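Local coordinates for StiE protein (Stigmatella aurantiaca, PDB 6ECX) that is a polyketide synthase whose O-methyltransferase domain, the part present here, binds S-adenosylmethionine and probably transfers its methyl group to an oxygen of the polyketide, at residues K90-F95 against L113-Y118; L226-A231 against F288-D293. One frame throughout, in Å; residues are numbered along the deposited sequence.

Interaction 1 (K90-F95 against L113-Y118); sequences KNVMDF and LKLDGY. With SAM (S-adenosylmethionine), chain B.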
loop_
_atom_site.group_PDB
_atom_site.type_symbol
_atom_site.label_atom_id
_atom_site.label_comp_id
_atom_site.label_asym_id
_atom_site.label_seq_id
_atom_site.Cartn_x
_atom_site.Cartn_y
_atom_site.Cartn_z
ATOM N N LYS A 90 -4.113 17.441 -10.246
ATOM C CA LYS A 90 -5.327 18.043 -9.721
ATOM C C LYS A 90 -6.145 17.088 -8.862
ATOM O O LYS A 90 -6.503 17.446 -7.737
ATOM C CB LYS A 90 -6.196 18.571 -10.867
ATOM C CG LYS A 90 -7.466 19.258 -10.390
ATOM C CD LYS A 90 -7.152 20.359 -9.382
ATOM C CE LYS A 90 -8.371 21.216 -9.072
ATOM N NZ LYS A 90 -7.956 22.456 -8.352
ATOM N N ASN A 91 -6.439 15.878 -9.356
ATOM C CA ASN A 91 -7.429 14.989 -8.751
ATOM C C ASN A 91 -6.776 13.668 -8.363
ATOM O O ASN A 91 -6.030 13.096 -9.164
ATOM C CB ASN A 91 -8.574 14.730 -9.744
ATOM C CG ASN A 91 -9.260 16.025 -10.194
ATOM O OD1 ASN A 91 -9.871 16.713 -9.386
ATOM N ND2 ASN A 91 -9.145 16.358 -11.481
ATOM N N VAL A 92 -7.091 13.177 -7.150
ATOM C CA VAL A 92 -6.482 11.981 -6.563
ATOM C C VAL A 92 -7.585 11.002 -6.163
ATOM O O VAL A 92 -8.608 11.405 -5.603
ATOM C CB VAL A 92 -5.619 12.327 -5.320
ATOM C CG1 VAL A 92 -4.929 11.051 -4.730
ATOM C CG2 VAL A 92 -4.591 13.433 -5.631
ATOM N N MET A 93 -7.369 9.713 -6.433
ATOM C CA MET A 93 -8.267 8.645 -5.983
ATOM C C MET A 93 -7.487 7.663 -5.122
ATOM O O MET A 93 -6.463 7.138 -5.568
ATOM C CB MET A 93 -8.878 7.900 -7.175
ATOM C CG MET A 93 -9.840 6.773 -6.811
ATOM S SD MET A 93 -11.398 7.467 -6.184
ATOM C CE MET A 93 -11.683 6.338 -4.795
ATOM N N ASP A 94 -7.982 7.386 -3.899
ATOM C CA ASP A 94 -7.405 6.362 -3.018
ATOM C C ASP A 94 -8.386 5.204 -2.951
ATOM O O ASP A 94 -9.439 5.321 -2.307
ATOM C CB ASP A 94 -7.143 6.923 -1.618
ATOM C CG ASP A 94 -6.463 5.915 -0.683
ATOM O OD1 ASP A 94 -6.541 4.686 -0.908
ATOM O OD2 ASP A 94 -5.836 6.372 0.302
ATOM N N PHE A 95 -8.071 4.080 -3.609
ATOM C CA PHE A 95 -9.112 3.067 -3.728
ATOM C C PHE A 95 -9.161 2.095 -2.551
ATOM O O PHE A 95 -9.944 1.144 -2.588
ATOM C CB PHE A 95 -9.019 2.320 -5.070
ATOM C CG PHE A 95 -7.752 1.547 -5.300
ATOM C CD1 PHE A 95 -7.622 0.255 -4.832
ATOM C CD2 PHE A 95 -6.732 2.080 -6.074
ATOM C CE1 PHE A 95 -6.479 -0.488 -5.093
ATOM C CE2 PHE A 95 -5.585 1.340 -6.354
ATOM C CZ PHE A 95 -5.455 0.061 -5.861
ATOM N N LEU A 113 -5.342 20.335 -4.440
ATOM C CA LEU A 113 -5.788 18.979 -4.766
ATOM C C LEU A 113 -7.245 18.746 -4.371
ATOM O O LEU A 113 -7.734 19.281 -3.374
ATOM C CB LEU A 113 -4.925 17.929 -4.053
ATOM C CG LEU A 113 -3.438 17.811 -4.388
ATOM C CD1 LEU A 113 -2.811 16.748 -3.502
ATOM C CD2 LEU A 113 -3.239 17.476 -5.878
ATOM N N LYS A 114 -7.924 17.916 -5.169
ATOM C CA LYS A 114 -9.222 17.326 -4.858
ATOM C C LYS A 114 -9.030 15.816 -4.772
ATOM O O LYS A 114 -8.455 15.216 -5.685
ATOM C CB LYS A 114 -10.264 17.646 -5.937
ATOM C CG LYS A 114 -10.433 19.131 -6.261
ATOM C CD LYS A 114 -11.603 19.746 -5.478
ATOM C CE LYS A 114 -11.853 21.199 -5.864
ATOM N NZ LYS A 114 -13.026 21.768 -5.149
ATOM N N LEU A 115 -9.506 15.195 -3.691
ATOM C CA LEU A 115 -9.185 13.791 -3.436
ATOM C C LEU A 115 -10.430 13.032 -3.004
ATOM O O LEU A 115 -11.222 13.533 -2.203
ATOM C CB LEU A 115 -8.094 13.654 -2.355
ATOM C CG LEU A 115 -6.865 14.580 -2.476
ATOM C CD1 LEU A 115 -7.063 15.911 -1.724
ATOM C CD2 LEU A 115 -5.652 13.875 -1.955
ATOM N N ASP A 116 -10.618 11.837 -3.563
ATOM C CA ASP A 116 -11.711 10.952 -3.172
ATOM C C ASP A 116 -11.143 9.657 -2.615
ATOM O O ASP A 116 -10.105 9.175 -3.071
ATOM C CB ASP A 116 -12.627 10.640 -4.367
ATOM C CG ASP A 116 -13.326 11.892 -4.898
ATOM O OD1 ASP A 116 -13.721 12.712 -4.050
ATOM O OD2 ASP A 116 -13.452 12.071 -6.138
ATOM N N GLY A 117 -11.823 9.087 -1.634
ATOM C CA GLY A 117 -11.421 7.801 -1.081
ATOM C C GLY A 117 -12.577 6.825 -1.068
ATOM O O GLY A 117 -13.724 7.208 -0.816
ATOM N N TYR A 118 -12.272 5.558 -1.364
ATOM C CA TYR A 118 -13.210 4.448 -1.196
ATOM C C TYR A 118 -12.681 3.507 -0.124
ATOM O O TYR A 118 -11.486 3.193 -0.098
ATOM C CB TYR A 118 -13.391 3.621 -2.480
ATOM C CG TYR A 118 -14.374 4.107 -3.525
ATOM C CD1 TYR A 118 -14.953 5.358 -3.447
ATOM C CD2 TYR A 118 -14.699 3.296 -4.621
ATOM C CE1 TYR A 118 -15.838 5.785 -4.407
ATOM C CE2 TYR A 118 -15.589 3.723 -5.590
ATOM C CZ TYR A 118 -16.160 4.976 -5.467
ATOM O OH TYR A 118 -17.059 5.433 -6.408
HETATM N N SAM B . -4.207 2.443 2.230
HETATM C CA SAM B . -4.462 2.584 3.658
HETATM C C SAM B . -3.162 2.793 4.422
HETATM O O SAM B . -2.094 2.579 3.855
HETATM O OXT SAM B . -3.138 3.178 5.595
HETATM C CB SAM B . -5.192 1.359 4.181
HETATM C CG SAM B . -4.549 0.029 3.810
HETATM S SD SAM B . -5.393 -1.330 4.663
HETATM C CE SAM B . -4.029 -2.506 4.863
HETATM C "C5'" SAM B . -6.456 -2.014 3.366
HETATM C "C4'" SAM B . -7.624 -1.091 3.012
HETATM O "O4'" SAM B . -8.275 -1.479 1.811
HETATM C "C3'" SAM B . -8.729 -1.009 4.061
HETATM O "O3'" SAM B . -9.026 0.369 4.204
HETATM C "C2'" SAM B . -9.925 -1.705 3.425
HETATM O "O2'" SAM B . -11.180 -1.192 3.827
HETATM C "C1'" SAM B . -9.681 -1.392 1.956
HETATM N N9 SAM B . -10.337 -2.288 0.983
HETATM C C8 SAM B . -10.198 -3.653 0.910
HETATM N N7 SAM B . -10.930 -4.102 -0.143
HETATM C C5 SAM B . -11.541 -3.053 -0.737
HETATM C C6 SAM B . -12.385 -2.947 -1.827
HETATM N N6 SAM B . -12.755 -4.026 -2.515
HETATM N N1 SAM B . -12.858 -1.703 -2.216
HETATM C C2 SAM B . -12.483 -0.572 -1.530
HETATM N N3 SAM B . -11.638 -0.690 -0.447
HETATM C C4 SAM B . -11.173 -1.903 -0.045
#
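M93 lays its terminal methyl over one face of the Y118 ring, CE of M93 lying 4.0 Å from the centroid of that ring and 27° off its normal, a CH-pi contact. The sulfur of M93 also stands above this face but farther off, a distant Met-aromatic contact. Two bends in the M93 chain, at chi2 (72°) and again at chi3, bring the methyl across to the neighbouring strand, two residues beyond D116, its partner in register. The ring it meets is anchored at its far end, where Y118 OH is hydrogen-bonded to D152 O and R146 NE. Behind the methyl, SD of M93 passes CB of D116 at 3.9 Å, the two side chains nearly perpendicular; the carboxylate of D116 is itself held by R142 and Y157.

On the other face of the sheet, V92 and L115 run side by side in the same direction, with CB of V92 3.7 Å from CD2 of L115. L103 and L106 of helix 101-109 pack against L115 there, as expected for the beta-alpha-beta unit formed by strand 91-94, this helix and strand 114-119 in a Rossmann-like methyltransferase fold. The strand axes run parallel, 16° apart, and five backbone hydrogen bonds alternate between them, from K114 N to K90 O at 3.0 Å through to Y118 N to D94 O. Near the start of the pair, OD1 of N91 reaches to 3.6 Å from CB of K114. Side by side with K114, the K90 chain sends its NZ to H112 O.

At the carboxyl ends the strands meet S-adenosylmethionine: O of F95 comes within 3.2 Å of the ligand's adenine C2, and O of Y118 is 3.9 Å from N3 of S-adenosylmethionine, an approach and not a hydrogen bond. F95 O also accepts a hydrogen bond from S148 OG.

Interaction 2 (L226-A231 against F288-D293); sequences LRLVDA and FHVQKD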
loop_
_atom_site.group_PDB
_atom_site.type_symbol
_atom_site.label_atom_id
_atom_site.label_comp_id
_atom_site.label_asym_id
_atom_site.label_seq_id
_atom_site.Cartn_x
_atom_site.Cartn_y
_atom_site.Cartn_z
ATOM N N LEU A 226 -1.930 0.224 -18.830
ATOM C CA LEU A 226 -1.038 0.661 -17.762
ATOM C C LEU A 226 0.371 0.169 -18.034
ATOM O O LEU A 226 0.572 -1.006 -18.370
ATOM C CB LEU A 226 -1.525 0.156 -16.388
ATOM C CG LEU A 226 -2.877 0.709 -15.932
ATOM C CD1 LEU A 226 -3.445 -0.082 -14.749
ATOM C CD2 LEU A 226 -2.757 2.200 -15.582
ATOM N N ARG A 227 1.342 1.066 -17.871
ATOM C CA ARG A 227 2.747 0.761 -18.089
ATOM C C ARG A 227 3.496 0.901 -16.772
ATOM O O ARG A 227 3.428 1.952 -16.124
ATOM C CB ARG A 227 3.368 1.687 -19.145
ATOM C CG ARG A 227 4.681 1.144 -19.727
ATOM C CD ARG A 227 5.219 2.049 -20.822
ATOM N NE ARG A 227 5.881 3.212 -20.240
ATOM C CZ ARG A 227 5.304 4.394 -20.075
ATOM N NH1 ARG A 227 5.978 5.387 -19.521
ATOM N NH2 ARG A 227 4.059 4.593 -20.490
ATOM N N LEU A 228 4.205 -0.157 -16.378
ATOM C CA LEU A 228 5.072 -0.067 -15.218
ATOM C C LEU A 228 6.286 0.781 -15.568
ATOM O O LEU A 228 7.046 0.430 -16.478
ATOM C CB LEU A 228 5.507 -1.469 -14.806
ATOM C CG LEU A 228 6.531 -1.547 -13.672
ATOM C CD1 LEU A 228 5.986 -0.874 -12.386
ATOM C CD2 LEU A 228 6.869 -3.038 -13.395
ATOM N N VAL A 229 6.472 1.890 -14.861
ATOM C CA VAL A 229 7.610 2.783 -15.117
ATOM C C VAL A 229 8.834 2.368 -14.309
ATOM O O VAL A 229 9.937 2.282 -14.851
ATOM C CB VAL A 229 7.215 4.248 -14.824
ATOM C CG1 VAL A 229 8.457 5.186 -14.921
ATOM C CG2 VAL A 229 6.110 4.703 -15.767
ATOM N N ASP A 230 8.668 2.099 -13.003
ATOM C CA ASP A 230 9.732 1.451 -12.241
ATOM C C ASP A 230 9.166 0.972 -10.914
ATOM O O ASP A 230 8.009 1.243 -10.568
ATOM C CB ASP A 230 10.945 2.356 -12.013
ATOM C CG ASP A 230 10.720 3.372 -10.937
ATOM O OD1 ASP A 230 9.591 3.884 -10.834
ATOM O OD2 ASP A 230 11.673 3.662 -10.188
ATOM N N ALA A 231 10.010 0.266 -10.170
ATOM C CA ALA A 231 9.581 -0.421 -8.959
ATOM C C ALA A 231 10.765 -0.523 -8.009
ATOM O O ALA A 231 11.876 -0.843 -8.438
ATOM C CB ALA A 231 9.028 -1.808 -9.299
ATOM N N PHE A 288 5.294 0.243 -6.626
ATOM C CA PHE A 288 5.093 0.372 -8.063
ATOM C C PHE A 288 4.884 1.837 -8.430
ATOM O O PHE A 288 4.117 2.546 -7.769
ATOM C CB PHE A 288 3.856 -0.402 -8.530
ATOM C CG PHE A 288 3.879 -1.892 -8.240
ATOM C CD1 PHE A 288 3.548 -2.378 -6.975
ATOM C CD2 PHE A 288 4.136 -2.804 -9.254
ATOM C CE1 PHE A 288 3.529 -3.741 -6.725
ATOM C CE2 PHE A 288 4.115 -4.165 -9.018
ATOM C CZ PHE A 288 3.814 -4.640 -7.749
ATOM N N HIS A 289 5.530 2.279 -9.506
ATOM C CA HIS A 289 5.163 3.532 -10.161
ATOM C C HIS A 289 4.721 3.203 -11.584
ATOM O O HIS A 289 5.518 2.698 -12.381
ATOM C CB HIS A 289 6.323 4.529 -10.173
ATOM C CG HIS A 289 5.949 5.876 -10.713
ATOM N ND1 HIS A 289 6.133 6.226 -12.034
ATOM C CD2 HIS A 289 5.373 6.948 -10.119
ATOM C CE1 HIS A 289 5.694 7.456 -12.232
ATOM N NE2 HIS A 289 5.233 7.919 -11.083
ATOM N N VAL A 290 3.462 3.500 -11.893
ATOM C CA VAL A 290 2.785 3.062 -13.107
ATOM C C VAL A 290 2.199 4.291 -13.795
ATOM O O VAL A 290 1.726 5.219 -13.126
ATOM C CB VAL A 290 1.678 2.041 -12.753
ATOM C CG1 VAL A 290 0.875 1.599 -13.976
ATOM C CG2 VAL A 290 2.302 0.826 -12.002
ATOM N N GLN A 291 2.204 4.299 -15.131
ATOM C CA GLN A 291 1.609 5.398 -15.886
ATOM C C GLN A 291 0.553 4.870 -16.859
ATOM O O GLN A 291 0.758 3.860 -17.520
ATOM C CB GLN A 291 2.680 6.202 -16.643
ATOM C CG GLN A 291 2.101 7.452 -17.320
ATOM C CD GLN A 291 3.128 8.218 -18.119
ATOM O OE1 GLN A 291 4.178 7.692 -18.463
ATOM N NE2 GLN A 291 2.852 9.486 -18.371
ATOM N N LYS A 292 -0.587 5.547 -16.954
ATOM C CA LYS A 292 -1.539 5.186 -18.004
ATOM C C LYS A 292 -0.989 5.539 -19.388
ATOM O O LYS A 292 -0.440 6.629 -19.608
ATOM C CB LYS A 292 -2.872 5.909 -17.787
ATOM C CG LYS A 292 -3.866 5.576 -18.874
ATOM C CD LYS A 292 -5.259 6.043 -18.526
ATOM C CE LYS A 292 -6.234 5.672 -19.639
ATOM N NZ LYS A 292 -7.621 5.889 -19.143
ATOM N N ASP A 293 -1.147 4.610 -20.328
ATOM C CA ASP A 293 -0.588 4.720 -21.692
ATOM C C ASP A 293 -1.690 4.214 -22.629
ATOM O O ASP A 293 -1.713 3.062 -23.041
ATOM C CB ASP A 293 0.694 3.895 -21.818
ATOM C CG ASP A 293 1.432 4.112 -23.122
ATOM O OD1 ASP A 293 0.866 4.632 -24.107
ATOM O OD2 ASP A 293 2.609 3.709 -23.159
#
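H289 is opposed by two residues, V229 and D230, the mark of a classic beta bulge in this antiparallel strand pair of the methyltransferase sheet. The evidence lies in the backbone bonds: O of H289 accepts two donors, N of V229 at 2.8 Å and N of D230 at 3.3 Å. A return bond runs from H289 N to D230 O. On the other side of the bulge R227 and Q291 exchange backbone bonds in both directions, but the register has moved by one residue. At the bulge, CB of V229 sits in the plane of the H289 imidazole, at its edge, 3.6 Å from ND1 of H289.

Apolar contacts gather on the face bearing L226, L228, F288 and V290. CB of L226 lies 3.7 Å from CG1 of V290, the side chains crossing at about a right angle, while CD1 of L228 approaches the edge of the F288 ring, 4.1 Å from CD2 of F288. F221 of helix 214-222 packs on L226, F288 and V290.

R227 and Q291 share the other face, and D293, just past the strand end, reaches R227. R227 has two conformers, so its side-chain bonds are less certain: in one, NH2 makes a salt bridge to D293 OD2 and NH1 bonds Q291 OE1. D230, salt-bridged to R82 through OD1, brings that oxygen 3.4 Å from CB of H289.

How the interactions relate
Both contacts belong to one eight-stranded mixed sheet, but to different parts of it. Interaction 1 pairs parallel strands 91-94 and 114-119; interaction 2 pairs antiparallel strands 283-292 and 226-233, with strands 157-163 and 187-196 lying between the two pairs. Their centres are 18 Å apart and their nearest atoms about 9 Å apart, without touching. Backbone bonds bridge the interval: M93 pairs with L159 and L161, while V290 pairs with L189 and F288 with M191. Only interaction 1 of the two borders the ligand: it contributes F95 and Y118 to the S-adenosylmethionine pocket, whereas the side chain of F288 in interaction 2 remains about 13 Å from the methyl donor.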